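Local coordinates for Cel44C (PDB 2YKK), which hydrolyses beta-1,4-glucan backbones, notably that of xyloglucan, as an endo-acting glycoside hydrolase family 44 enzyme, this chain being the family 44 catalytic part of a longer multidomain protein, at residues A462-S467 with N499-T504; T9-V14 with Q426-V431; G475-F480 with T509-V514. The protein carries 2 engineered substitutions. All blocks are in the same frame, centred on the assembly; numbering follows the deposited sequence.

Near the N terminus, segment 9-14 of strand 8-22 enters the beta-sheet domain, and the chain then runs through the whole eight-stranded barrel before 426-431 returns to pair with it. Interaction 2 thus closes a loop of more than 400 residues and joins both ends of the catalytic barrel to one sheet. The two others follow it in series and cross each other: 462-467 and 475-480 come first, then 499-504 completes interaction 1 and 509-514 completes interaction 3. Strand 8-22 lies between 421-427 and 460-467, so interactions 1 and 2 are direct neighbours. Interactions 1 and 3 touch through F464 with I513 and Y503 with Y511, whereas 2 and 3 stay about 8 Å apart at their nearest atoms.

Interaction 1 of 3, residues A462-S467 with N499-T504; sequences AQFDLS and NRFTYT
Antiparallel strand pairing, with the F464 and F501 rings near parallel but offset, joins 462-467 to 499-504, the latter forming one border of the nine-stranded sheet beside the catalytic barrel. A462 exchanges two backbone hydrogen bonds with Y503, and F464 does the same with F501, the bond from F464 N to F501 O measuring 2.8 Å. L466 N adds a further one to N499 O, also at 2.8 Å, at the loop residue before strand 500-505.

The two phenylalanine rings are nearly parallel, 9° apart, but slid so far that they barely overlap. F501 CZ lies above one face of the F464 ring near its rim, and F464 CD1 approaches F501 CE2 to 3.4 Å. In return F464 CB sits over the F501 face, 3.9 Å from the centroid of that ring. This offset depends on F501 CG standing between its backbone N and carbonyl carbon (chi1 72°), which turns the ring to the side of F464. L466 CD1 reaches the edge of the F501 ring, 4.0 Å from F501 CE1.

On the other face Q463, in one of its conformers, lies alongside R500, while the ionic contact of R500 with D465 is long and doubtful, as D465 has two conformers. A water bridges L466 O and N499 ND2; N499 OD1 accepts from Y472 N and ND2 donates to K470 O, which fixes the rotation of the amide.

Strand 8-22 flanks 462-467 on its other edge. F464 and L466 pack on I12 and V14 of that strand and also reach strands 446-453 and 509-516, while F501 and Y503 lean on strand 487-493.

Interaction 2 of 3, residues T9-V14 with Q426-V431; sequences TITIKV and QTSDIV
S428 reaches across to T11 where strand 8-22 pairs antiparallel with the end of strand 421-427, inside the nine-stranded sheet, and an ST turn follows. S428 OG stands between its backbone N and carbonyl carbon (chi1 66°), a rotation that brings it to T11 N as acceptor, at 3.0 Å with an N-H...O angle of 161°. The hydroxyl thereby replaces a main-chain carbonyl and extends the pairing. S428 N in turn donates to T11 O, and K13 and Q426 exchange two backbone bonds.

T427 points to the same face as I10 and I12, its OG1 anti to the backbone N (chi1 174°), and accepts from D429 N at 3.2 Å; the same oxygen also hydrogen-bonds to S433. A valine in its place would probably leave D429 N and the S433 hydroxyl without this mate and free the turn to shift. In one conformer I10 CD1 packs on D429 CB, while the D429 carboxylate accepts from V431 N as an Asx turn and meets K8 in a salt bridge.

On the opposite face K13 and Q426 lie side by side and point the same way. One water donates to both K13 O, at 2.8 Å, and Q426 OE1.

Interaction 3 of 3, residues G475-F480 with T509-V514; sequences GKVWGF and TAYHIV
T509 begins the contact by laying its CG2 against F480 O, 3.6 Å away, and over one face of the Y511 ring, while T509 OG1 turns back to P507 O. Next, A510 exchanges two backbone hydrogen bonds with F480. F480 CG stands between its backbone N and carbonyl carbon (chi1 66°), which swings the ring over A510, and A510 CB comes 4.1 Å from the centroid of the F480 ring in a CH-pi contact.

Y511 faces G479 in a non-hydrogen-bonded pair. With no side chain at G479, the Y511 ring lies close to the backbone, 3.7 Å from G479 CA to Y511 CD1. W478 O meets the ring edge in its plane, 3.7 Å from Y511 CD1, and V477 CG1 comes obliquely to 3.6 Å from the same Y511 CD1.

H512 pairs with W478, its N donating to W478 O at 2.8 Å. H512 O accepts from W478 N and also lies at the indole edge, near the ring plane. The imidazole stands on the same sheet face as W478, with ND1 bonded to L407 O and its ring against Y411, a residue that W478 meets as well. I513 then returns to the face of V477, with I513 CG1 4.3 Å from V477 CG2. V514 closes the pairing with two backbone bonds to K476, and its CG2 packs on W478 CZ3 at 3.7 Å.

Chemically the contact is apolar across the side chains, with polarity confined mainly to the six backbone bonds. F480 and A510 place apolar side chains against helix 367-382 of the barrel domain, and the bond from H512 to L407 implies a proton on ND1 and ties the sheet to that domain.

Interaction 1 of 3, residues A462-S467 with N499-T504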
ATOM      1  N   ALA A 462      20.084 -22.096  11.265  1.00 16.41           N
ATOM      2  CA  ALA A 462      19.090 -21.431  12.112  1.00 16.01           C
ATOM      3  C   ALA A 462      18.645 -22.452  13.151  1.00 16.20           C
ATOM      4  O   ALA A 462      18.135 -23.491  12.784  1.00 16.99           O
ATOM      5  CB  ALA A 462      17.884 -20.940  11.248  1.00 15.84           C
ATOM      6  N   GLN A 463      18.886 -22.173  14.439  1.00 15.09           N
ATOM      7  CA  GLN A 463      18.455 -23.024  15.530  0.50 15.44           C
ATOM      8  C   GLN A 463      17.146 -22.451  16.068  1.00 14.96           C
ATOM      9  O   GLN A 463      17.164 -21.392  16.681  1.00 14.55           O
ATOM     10  CB  GLN A 463      19.548 -22.965  16.610  0.50 16.07           C
ATOM     11  CG  GLN A 463      19.386 -23.844  17.820  0.50 17.20           C
ATOM     12  CD  GLN A 463      20.522 -23.620  18.798  0.50 17.33           C
ATOM     13  OE1 GLN A 463      21.656 -24.027  18.553  0.10 17.34           O
ATOM     14  NE2 GLN A 463      20.224 -22.918  19.908  0.50 18.16           N
ATOM     15  N   PHE A 464      16.040 -23.150  15.832  1.00 14.85           N
ATOM     16  CA  PHE A 464      14.726 -22.688  16.270  1.00 15.89           C
ATOM     17  C   PHE A 464      14.357 -23.258  17.613  1.00 15.76           C
ATOM     18  O   PHE A 464      14.443 -24.453  17.807  1.00 15.98           O
ATOM     19  CB  PHE A 464      13.659 -23.133  15.288  1.00 16.11           C
ATOM     20  CG  PHE A 464      13.762 -22.455  13.943  1.00 17.53           C
ATOM     21  CD1 PHE A 464      14.585 -22.981  12.962  1.00 17.93           C
ATOM     22  CD2 PHE A 464      13.019 -21.301  13.683  1.00 18.02           C
ATOM     23  CE1 PHE A 464      14.672 -22.368  11.705  1.00 19.47           C
ATOM     24  CE2 PHE A 464      13.113 -20.658  12.419  1.00 19.21           C
ATOM     25  CZ  PHE A 464      13.929 -21.196  11.442  1.00 19.64           C
ATOM     26  N   ASP A 465      13.963 -22.384  18.529  1.00 16.28           N
ATOM     27  CA  ASP A 465      13.397 -22.826  19.803  0.50 16.89           C
ATOM     28  C   ASP A 465      11.954 -22.368  19.831  1.00 16.37           C
ATOM     29  O   ASP A 465      11.681 -21.171  19.749  1.00 15.98           O
ATOM     30  CB  ASP A 465      14.176 -22.282  21.010  0.50 18.52           C
ATOM     31  CG  ASP A 465      13.636 -22.820  22.343  0.50 20.23           C
ATOM     32  OD1 ASP A 465      12.610 -22.284  22.816  0.50 20.91           O
ATOM     33  OD2 ASP A 465      14.208 -23.800  22.896  0.50 21.75           O
ATOM     34  N   LEU A 466      11.029 -23.341  19.895  1.00 15.59           N
ATOM     35  CA  LEU A 466       9.603 -23.055  19.844  1.00 16.06           C
ATOM     36  C   LEU A 466       8.933 -23.175  21.208  1.00 17.19           C
ATOM     37  O   LEU A 466       9.159 -24.148  21.909  1.00 16.86           O
ATOM     38  CB  LEU A 466       8.895 -24.001  18.857  1.00 15.17           C
ATOM     39  CG  LEU A 466       9.631 -24.273  17.528  1.00 15.48           C
ATOM     40  CD1 LEU A 466       8.934 -25.375  16.749  1.00 15.52           C
ATOM     41  CD2 LEU A 466       9.651 -22.960  16.735  1.00 15.45           C
ATOM     42  N   SER A 467       8.081 -22.207  21.547  1.00 18.29           N
ATOM     43  CA  SER A 467       7.216 -22.292  22.730  0.60 19.02           C
ATOM     44  C   SER A 467       5.778 -22.429  22.256  1.00 19.78           C
ATOM     45  O   SER A 467       5.246 -21.533  21.560  1.00 19.56           O
ATOM     46  CB  SER A 467       7.371 -21.047  23.588  0.60 19.34           C
ATOM     47  OG  SER A 467       8.670 -21.005  24.115  0.60 20.07           O
ATOM     48  N   ASN A 499      10.625 -29.506  20.837  1.00 19.48           N
ATOM     49  CA  ASN A 499      10.245 -28.255  20.161  1.00 18.90           C
ATOM     50  C   ASN A 499      11.448 -27.376  19.765  1.00 18.89           C
ATOM     51  O   ASN A 499      11.371 -26.136  19.766  1.00 18.84           O
ATOM     52  CB  ASN A 499       9.178 -27.483  20.979  1.00 18.64           C
ATOM     53  CG  ASN A 499       7.759 -27.866  20.606  1.00 18.76           C
ATOM     54  OD1 ASN A 499       7.538 -28.686  19.733  1.00 18.26           O
ATOM     55  ND2 ASN A 499       6.763 -27.227  21.266  1.00 20.07           N
ATOM     56  N   ARG A 500      12.549 -28.029  19.406  1.00 18.55           N
ATOM     57  CA  ARG A 500      13.692 -27.343  18.813  1.00 18.35           C
ATOM     58  C   ARG A 500      14.120 -28.097  17.573  1.00 17.53           C
ATOM     59  O   ARG A 500      14.035 -29.326  17.553  1.00 16.05           O
ATOM     60  CB  ARG A 500      14.857 -27.258  19.778  1.00 21.60           C
ATOM     61  CG  ARG A 500      14.471 -26.807  21.183  1.00 23.97           C
ATOM     62  CD  ARG A 500      15.589 -27.132  22.175  1.00 26.73           C
ATOM     63  NE  ARG A 500      16.730 -26.210  22.084  1.00 29.38           N
ATOM     64  CZ  ARG A 500      17.752 -26.312  21.225  1.00 31.68           C
ATOM     65  NH1 ARG A 500      17.801 -27.285  20.317  0.50 30.81           N
ATOM     66  NH2 ARG A 500      18.739 -25.425  21.271  1.00 31.53           N
ATOM     67  N   PHE A 501      14.570 -27.360  16.549  1.00 16.52           N
ATOM     68  CA  PHE A 501      15.098 -27.978  15.312  1.00 16.07           C
ATOM     69  C   PHE A 501      16.049 -26.994  14.673  1.00 15.89           C
ATOM     70  O   PHE A 501      16.019 -25.802  14.999  1.00 14.98           O
ATOM     71  CB  PHE A 501      13.978 -28.424  14.344  1.00 15.91           C
ATOM     72  CG  PHE A 501      13.284 -27.282  13.657  1.00 16.08           C
ATOM     73  CD1 PHE A 501      12.233 -26.627  14.297  1.00 16.28           C
ATOM     74  CD2 PHE A 501      13.683 -26.858  12.395  1.00 16.15           C
ATOM     75  CE1 PHE A 501      11.579 -25.540  13.690  1.00 16.46           C
ATOM     76  CE2 PHE A 501      13.065 -25.775  11.780  1.00 16.43           C
ATOM     77  CZ  PHE A 501      11.989 -25.117  12.435  1.00 16.39           C
ATOM     78  N   THR A 502      16.898 -27.487  13.755  1.00 16.09           N
ATOM     79  CA  THR A 502      17.875 -26.651  13.094  1.00 16.28           C
ATOM     80  C   THR A 502      17.607 -26.826  11.595  1.00 16.38           C
ATOM     81  O   THR A 502      17.227 -27.904  11.164  1.00 17.22           O
ATOM     82  CB  THR A 502      19.334 -27.047  13.493  1.00 18.42           C
ATOM     83  OG1 THR A 502      19.513 -26.776  14.896  1.00 20.34           O
ATOM     84  CG2 THR A 502      20.400 -26.206  12.751  1.00 18.43           C
ATOM     85  N   TYR A 503      17.711 -25.743  10.831  1.00 15.15           N
ATOM     86  CA  TYR A 503      17.617 -25.878   9.378  1.00 14.70           C
ATOM     87  C   TYR A 503      18.616 -24.912   8.801  1.00 13.51           C
ATOM     88  O   TYR A 503      18.735 -23.781   9.284  1.00 13.91           O
ATOM     89  CB  TYR A 503      16.218 -25.454   8.907  1.00 14.93           C
ATOM     90  CG  TYR A 503      15.827 -26.034   7.577  1.00 15.64           C
ATOM     91  CD1 TYR A 503      15.358 -27.333   7.481  1.00 15.66           C
ATOM     92  CD2 TYR A 503      15.889 -25.260   6.417  1.00 15.76           C
ATOM     93  CE1 TYR A 503      14.968 -27.872   6.252  1.00 16.44           C
ATOM     94  CE2 TYR A 503      15.507 -25.775   5.199  1.00 16.12           C
ATOM     95  CZ  TYR A 503      15.018 -27.054   5.112  1.00 16.00           C
ATOM     96  OH  TYR A 503      14.618 -27.580   3.897  1.00 16.67           O
ATOM     97  N   THR A 504      19.307 -25.317   7.739  1.00 12.43           N
ATOM     98  CA  THR A 504      20.280 -24.436   7.150  1.00 11.83           C
ATOM     99  C   THR A 504      19.600 -23.499   6.132  1.00 11.38           C
ATOM    100  O   THR A 504      18.822 -23.950   5.325  1.00 11.34           O
ATOM    101  CB  THR A 504      21.381 -25.276   6.453  1.00 11.64           C
ATOM    102  OG1 THR A 504      22.057 -26.052   7.471  1.00 12.00           O
ATOM    103  CG2 THR A 504      22.387 -24.353   5.815  1.00 11.88           C
TER
HETATM  104  O   HOH W   1       7.157 -25.505  23.626  1.00 26.94           O

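Interaction 2 of 3, residues T9-V14 with Q426-V431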
ATOM      1  N   THR A   9      25.884 -19.983  13.344  1.00 21.04           N
ATOM      2  CA  THR A   9      24.571 -20.384  13.837  1.00 19.77           C
ATOM      3  C   THR A   9      23.849 -19.138  14.315  1.00 18.24           C
ATOM      4  O   THR A   9      24.436 -18.289  14.976  1.00 17.78           O
ATOM      5  CB  THR A   9      24.738 -21.313  15.035  1.00 22.08           C
ATOM      6  OG1 THR A   9      25.269 -22.536  14.545  1.00 24.14           O
ATOM      7  CG2 THR A   9      23.385 -21.615  15.731  1.00 22.97           C
ATOM      8  N   ILE A  10      22.575 -19.031  13.991  1.00 16.33           N
ATOM      9  CA  ILE A  10      21.704 -17.974  14.507  0.50 16.23           C
ATOM     10  C   ILE A  10      20.700 -18.681  15.400  1.00 15.95           C
ATOM     11  O   ILE A  10      20.309 -19.804  15.093  1.00 17.57           O
ATOM     12  CB  ILE A  10      20.999 -17.231  13.324  0.50 16.07           C
ATOM     13  CG1 ILE A  10      22.054 -16.450  12.539  0.50 16.19           C
ATOM     14  CG2 ILE A  10      19.877 -16.263  13.799  0.50 15.84           C
ATOM     15  CD1 ILE A  10      21.501 -15.585  11.403  0.50 16.68           C
ATOM     16  N   THR A  11      20.287 -18.049  16.483  1.00 15.02           N
ATOM     17  CA  THR A  11      19.224 -18.615  17.272  0.50 14.49           C
ATOM     18  C   THR A  11      17.964 -17.780  17.054  1.00 14.12           C
ATOM     19  O   THR A  11      18.024 -16.537  17.020  1.00 13.84           O
ATOM     20  CB  THR A  11      19.618 -18.647  18.720  0.50 14.67           C
ATOM     21  OG1 THR A  11      20.254 -17.407  19.038  0.50 14.44           O
ATOM     22  CG2 THR A  11      20.608 -19.781  18.916  0.50 14.30           C
ATOM     23  N   ILE A  12      16.856 -18.489  16.865  1.00 13.84           N
ATOM     24  CA  ILE A  12      15.531 -17.890  16.617  1.00 13.73           C
ATOM     25  C   ILE A  12      14.580 -18.431  17.659  1.00 14.25           C
ATOM     26  O   ILE A  12      14.430 -19.639  17.806  1.00 15.63           O
ATOM     27  CB  ILE A  12      15.064 -18.228  15.204  1.00 13.72           C
ATOM     28  CG1 ILE A  12      15.962 -17.447  14.223  1.00 13.44           C
ATOM     29  CG2 ILE A  12      13.525 -17.852  14.971  1.00 12.93           C
ATOM     30  CD1 ILE A  12      15.674 -17.662  12.783  1.00 13.32           C
ATOM     31  N   LYS A  13      13.934 -17.536  18.388  1.00 14.68           N
ATOM     32  CA  LYS A  13      13.009 -17.945  19.430  1.00 14.94           C
ATOM     33  C   LYS A  13      11.606 -17.556  18.990  1.00 14.18           C
ATOM     34  O   LYS A  13      11.388 -16.389  18.676  1.00 15.01           O
ATOM     35  CB  LYS A  13      13.343 -17.170  20.684  1.00 16.15           C
ATOM     36  CG  LYS A  13      14.776 -17.401  21.224  1.00 18.71           C
ATOM     37  CD  LYS A  13      14.927 -16.690  22.594  0.50 18.72           C
ATOM     38  CE  LYS A  13      13.728 -17.003  23.526  0.50 19.34           C
ATOM     39  NZ  LYS A  13      13.336 -15.865  24.434  0.50 20.24           N
ATOM     40  N   VAL A  14      10.696 -18.522  18.922  1.00 13.76           N
ATOM     41  CA  VAL A  14       9.296 -18.287  18.528  1.00 13.18           C
ATOM     42  C   VAL A  14       8.406 -18.697  19.699  1.00 13.19           C
ATOM     43  O   VAL A  14       8.532 -19.814  20.225  1.00 13.23           O
ATOM     44  CB  VAL A  14       8.906 -19.112  17.282  1.00 13.30           C
ATOM     45  CG1 VAL A  14       7.415 -18.796  16.852  1.00 12.79           C
ATOM     46  CG2 VAL A  14       9.839 -18.746  16.135  1.00 13.64           C
ATOM     47  N   GLN A 426      11.892 -13.893  17.386  1.00 12.99           N
ATOM     48  CA  GLN A 426      13.072 -13.081  17.611  1.00 14.25           C
ATOM     49  C   GLN A 426      14.262 -13.786  16.963  1.00 13.92           C
ATOM     50  O   GLN A 426      14.330 -15.028  16.933  1.00 14.18           O
ATOM     51  CB  GLN A 426      13.340 -12.887  19.105  1.00 16.81           C
ATOM     52  CG  GLN A 426      12.252 -12.144  19.925  1.00 20.00           C
ATOM     53  CD  GLN A 426      12.549 -12.222  21.455  1.00 24.07           C
ATOM     54  OE1 GLN A 426      12.376 -13.267  22.101  1.00 26.80           O
ATOM     55  NE2 GLN A 426      13.033 -11.130  22.010  1.00 27.51           N
ATOM     56  N   THR A 427      15.205 -13.004  16.468  1.00 13.34           N
ATOM     57  CA  THR A 427      16.451 -13.596  15.937  1.00 12.38           C
ATOM     58  C   THR A 427      17.656 -12.957  16.594  1.00 12.29           C
ATOM     59  O   THR A 427      17.647 -11.759  16.916  1.00 12.23           O
ATOM     60  CB  THR A 427      16.566 -13.445  14.405  1.00 12.08           C
ATOM     61  OG1 THR A 427      17.850 -13.906  13.989  1.00 11.76           O
ATOM     62  CG2 THR A 427      16.484 -11.956  13.934  1.00 11.96           C
ATOM     63  N   SER A 428      18.717 -13.753  16.749  1.00 12.41           N
ATOM     64  CA  SER A 428      19.960 -13.245  17.343  1.00 11.93           C
ATOM     65  C   SER A 428      20.803 -12.395  16.371  1.00 11.78           C
ATOM     66  O   SER A 428      21.810 -11.806  16.776  1.00 11.15           O
ATOM     67  CB  SER A 428      20.795 -14.435  17.848  1.00 12.26           C
ATOM     68  OG  SER A 428      21.234 -15.235  16.754  1.00 12.06           O
ATOM     69  N   ASP A 429      20.412 -12.308  15.094  1.00 11.37           N
ATOM     70  CA  ASP A 429      21.207 -11.547  14.115  1.00 11.51           C
ATOM     71  C   ASP A 429      20.243 -10.794  13.203  1.00 11.87           C
ATOM     72  O   ASP A 429      19.757 -11.318  12.208  1.00 12.19           O
ATOM     73  CB  ASP A 429      22.095 -12.461  13.259  1.00 12.05           C
ATOM     74  CG  ASP A 429      22.987 -11.700  12.275  1.00 12.69           C
ATOM     75  OD1 ASP A 429      22.830 -10.488  12.021  1.00 12.43           O
ATOM     76  OD2 ASP A 429      23.915 -12.342  11.753  1.00 13.54           O
ATOM     77  N   ILE A 430      19.982  -9.556  13.551  1.00 11.87           N
ATOM     78  CA  ILE A 430      18.978  -8.799  12.768  1.00 11.57           C
ATOM     79  C   ILE A 430      19.534  -8.266  11.435  1.00 11.70           C
ATOM     80  O   ILE A 430      18.754  -7.741  10.628  1.00 11.48           O
ATOM     81  CB  ILE A 430      18.351  -7.683  13.591  1.00 12.09           C
ATOM     82  CG1 ILE A 430      19.365  -6.527  13.814  1.00 12.46           C
ATOM     83  CG2 ILE A 430      17.725  -8.279  14.886  1.00 12.29           C
ATOM     84  CD1 ILE A 430      18.720  -5.278  14.523  1.00 13.08           C
ATOM     85  N   VAL A 431      20.847  -8.421  11.192  1.00 11.30           N
ATOM     86  CA  VAL A 431      21.456  -7.881   9.960  1.00 11.25           C
ATOM     87  C   VAL A 431      21.377  -8.932   8.892  1.00 11.16           C
ATOM     88  O   VAL A 431      20.891  -8.676   7.789  1.00 10.98           O
ATOM     89  CB  VAL A 431      22.920  -7.412  10.187  1.00 11.50           C
ATOM     90  CG1 VAL A 431      23.490  -6.801   8.892  1.00 12.20           C
ATOM     91  CG2 VAL A 431      22.991  -6.392  11.336  1.00 12.07           C
TER
HETATM   92  O   HOH W   2      10.010 -15.083  20.772  1.00 18.67           O

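Interaction 3 of 3, residues G475-F480 with T509-V514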
ATOM      1  N   GLY A 475       7.779 -30.786   9.861  1.00 13.05           N
ATOM      2  CA  GLY A 475       7.563 -29.522   9.144  1.00 12.86           C
ATOM      3  C   GLY A 475       7.775 -29.713   7.659  1.00 12.67           C
ATOM      4  O   GLY A 475       8.501 -30.629   7.235  1.00 12.64           O
ATOM      5  N   LYS A 476       7.112 -28.870   6.869  1.00 12.37           N
ATOM      6  CA  LYS A 476       7.373 -28.816   5.435  1.00 12.42           C
ATOM      7  C   LYS A 476       7.938 -27.452   5.158  1.00 11.82           C
ATOM      8  O   LYS A 476       7.692 -26.508   5.927  1.00 11.30           O
ATOM      9  CB  LYS A 476       6.087 -29.030   4.674  1.00 14.63           C
ATOM     10  CG  LYS A 476       5.695 -30.512   4.618  1.00 17.07           C
ATOM     11  CD  LYS A 476       4.376 -30.692   3.961  1.00 21.77           C
ATOM     12  CE  LYS A 476       4.098 -32.195   3.834  1.00 24.97           C
ATOM     13  NZ  LYS A 476       2.876 -32.426   2.980  1.00 28.86           N
ATOM     14  N   VAL A 477       8.700 -27.340   4.070  1.00 10.65           N
ATOM     15  CA  VAL A 477       9.445 -26.117   3.786  1.00 10.37           C
ATOM     16  C   VAL A 477       9.265 -25.769   2.304  1.00  9.93           C
ATOM     17  O   VAL A 477       9.363 -26.660   1.443  1.00  9.57           O
ATOM     18  CB  VAL A 477      10.951 -26.301   4.104  1.00 10.25           C
ATOM     19  CG1 VAL A 477      11.729 -24.996   3.891  1.00 10.17           C
ATOM     20  CG2 VAL A 477      11.146 -26.823   5.564  1.00 10.70           C
ATOM     21  N   TRP A 478       8.992 -24.491   2.031  1.00  9.63           N
ATOM     22  CA  TRP A 478       8.889 -23.962   0.678  1.00  9.84           C
ATOM     23  C   TRP A 478       9.757 -22.728   0.569  1.00  9.58           C
ATOM     24  O   TRP A 478       9.921 -22.009   1.546  1.00  9.25           O
ATOM     25  CB  TRP A 478       7.447 -23.563   0.330  1.00 11.56           C
ATOM     26  CG  TRP A 478       6.474 -24.717   0.161  1.00 12.97           C
ATOM     27  CD1 TRP A 478       6.096 -25.321  -1.026  1.00 13.44           C
ATOM     28  CD2 TRP A 478       5.758 -25.390   1.199  1.00 14.33           C
ATOM     29  NE1 TRP A 478       5.183 -26.317  -0.770  1.00 15.43           N
ATOM     30  CE2 TRP A 478       4.946 -26.376   0.579  1.00 14.73           C
ATOM     31  CE3 TRP A 478       5.692 -25.230   2.576  1.00 14.45           C
ATOM     32  CZ2 TRP A 478       4.099 -27.228   1.301  1.00 15.64           C
ATOM     33  CZ3 TRP A 478       4.829 -26.103   3.325  1.00 15.30           C
ATOM     34  CH2 TRP A 478       4.040 -27.065   2.683  1.00 15.55           C
ATOM     35  N   GLY A 479      10.372 -22.492  -0.586  1.00  9.18           N
ATOM     36  CA  GLY A 479      11.296 -21.370  -0.656  1.00  9.15           C
ATOM     37  C   GLY A 479      11.548 -20.824  -2.046  1.00  9.37           C
ATOM     38  O   GLY A 479      11.135 -21.430  -3.046  1.00  9.27           O
ATOM     39  N   PHE A 480      12.157 -19.634  -2.097  1.00  9.24           N
ATOM     40  CA  PHE A 480      12.751 -19.151  -3.352  1.00  9.19           C
ATOM     41  C   PHE A 480      14.147 -18.612  -3.061  1.00  9.43           C
ATOM     42  O   PHE A 480      14.516 -18.393  -1.893  1.00  9.40           O
ATOM     43  CB  PHE A 480      11.882 -18.096  -4.056  1.00  8.95           C
ATOM     44  CG  PHE A 480      11.743 -16.791  -3.295  1.00  9.16           C
ATOM     45  CD1 PHE A 480      12.735 -15.814  -3.371  1.00  8.97           C
ATOM     46  CD2 PHE A 480      10.614 -16.555  -2.502  1.00  9.28           C
ATOM     47  CE1 PHE A 480      12.590 -14.563  -2.695  1.00  9.02           C
ATOM     48  CE2 PHE A 480      10.453 -15.330  -1.828  1.00  8.87           C
ATOM     49  CZ  PHE A 480      11.443 -14.342  -1.927  1.00  9.14           C
ATOM     50  N   THR A 509      18.218 -16.492   0.411  1.00  9.33           N
ATOM     51  CA  THR A 509      17.117 -17.453   0.332  1.00  9.09           C
ATOM     52  C   THR A 509      16.013 -17.084   1.328  1.00  8.89           C
ATOM     53  O   THR A 509      16.327 -16.620   2.434  1.00  8.75           O
ATOM     54  CB  THR A 509      17.632 -18.862   0.709  1.00  9.26           C
ATOM     55  OG1 THR A 509      18.683 -19.245  -0.209  1.00  9.39           O
ATOM     56  CG2 THR A 509      16.534 -19.898   0.639  1.00  9.50           C
ATOM     57  N   ALA A 510      14.742 -17.284   0.960  1.00  8.36           N
ATOM     58  CA  ALA A 510      13.639 -17.059   1.887  1.00  8.34           C
ATOM     59  C   ALA A 510      12.870 -18.353   1.926  1.00  8.52           C
ATOM     60  O   ALA A 510      12.609 -18.939   0.867  1.00  8.75           O
ATOM     61  CB  ALA A 510      12.715 -15.909   1.352  1.00  8.39           C
ATOM     62  N   TYR A 511      12.503 -18.830   3.127  1.00  8.35           N
ATOM     63  CA  TYR A 511      11.708 -20.040   3.310  1.00  8.66           C
ATOM     64  C   TYR A 511      10.440 -19.744   4.094  1.00  8.77           C
ATOM     65  O   TYR A 511      10.473 -18.921   5.028  1.00  9.13           O
ATOM     66  CB  TYR A 511      12.452 -21.092   4.171  1.00  9.05           C
ATOM     67  CG  TYR A 511      13.646 -21.760   3.479  1.00  9.20           C
ATOM     68  CD1 TYR A 511      13.498 -22.355   2.206  1.00  9.39           C
ATOM     69  CD2 TYR A 511      14.874 -21.898   4.157  1.00  9.65           C
ATOM     70  CE1 TYR A 511      14.592 -23.043   1.590  1.00  9.62           C
ATOM     71  CE2 TYR A 511      15.996 -22.509   3.548  1.00  9.86           C
ATOM     72  CZ  TYR A 511      15.828 -23.108   2.284  1.00  9.96           C
ATOM     73  OH  TYR A 511      16.885 -23.751   1.689  1.00 10.57           O
ATOM     74  N   HIS A 512       9.379 -20.471   3.777  1.00  8.44           N
ATOM     75  CA  HIS A 512       8.186 -20.543   4.603  1.00  8.87           C
ATOM     76  C   HIS A 512       8.153 -21.967   5.144  1.00  8.70           C
ATOM     77  O   HIS A 512       8.090 -22.919   4.366  1.00  8.62           O
ATOM     78  CB  HIS A 512       6.940 -20.268   3.745  1.00  8.80           C
ATOM     79  CG  HIS A 512       5.654 -20.122   4.509  1.00  8.83           C
ATOM     80  ND1 HIS A 512       4.646 -19.289   4.064  1.00  8.51           N
ATOM     81  CD2 HIS A 512       5.191 -20.706   5.649  1.00  8.71           C
ATOM     82  CE1 HIS A 512       3.617 -19.353   4.909  1.00  8.84           C
ATOM     83  NE2 HIS A 512       3.919 -20.217   5.870  1.00  9.10           N
ATOM     84  N   ILE A 513       8.232 -22.089   6.469  1.00  8.93           N
ATOM     85  CA  ILE A 513       8.246 -23.385   7.169  1.00  8.84           C
ATOM     86  C   ILE A 513       6.890 -23.572   7.847  1.00  9.26           C
ATOM     87  O   ILE A 513       6.434 -22.658   8.524  1.00  9.36           O
ATOM     88  CB  ILE A 513       9.358 -23.404   8.257  1.00  8.53           C
ATOM     89  CG1 ILE A 513      10.723 -23.109   7.603  1.00  8.50           C
ATOM     90  CG2 ILE A 513       9.313 -24.743   9.081  1.00  8.80           C
ATOM     91  CD1 ILE A 513      11.906 -22.976   8.597  1.00  8.73           C
ATOM     92  N   VAL A 514       6.247 -24.717   7.631  1.00  9.42           N
ATOM     93  CA  VAL A 514       4.942 -24.992   8.242  1.00 10.23           C
ATOM     94  C   VAL A 514       5.132 -26.186   9.142  1.00 11.00           C
ATOM     95  O   VAL A 514       5.429 -27.264   8.644  1.00 10.97           O
ATOM     96  CB  VAL A 514       3.849 -25.262   7.183  1.00 10.36           C
ATOM     97  CG1 VAL A 514       2.468 -25.526   7.832  1.00 10.51           C
ATOM     98  CG2 VAL A 514       3.788 -24.055   6.190  1.00 10.55           C
TER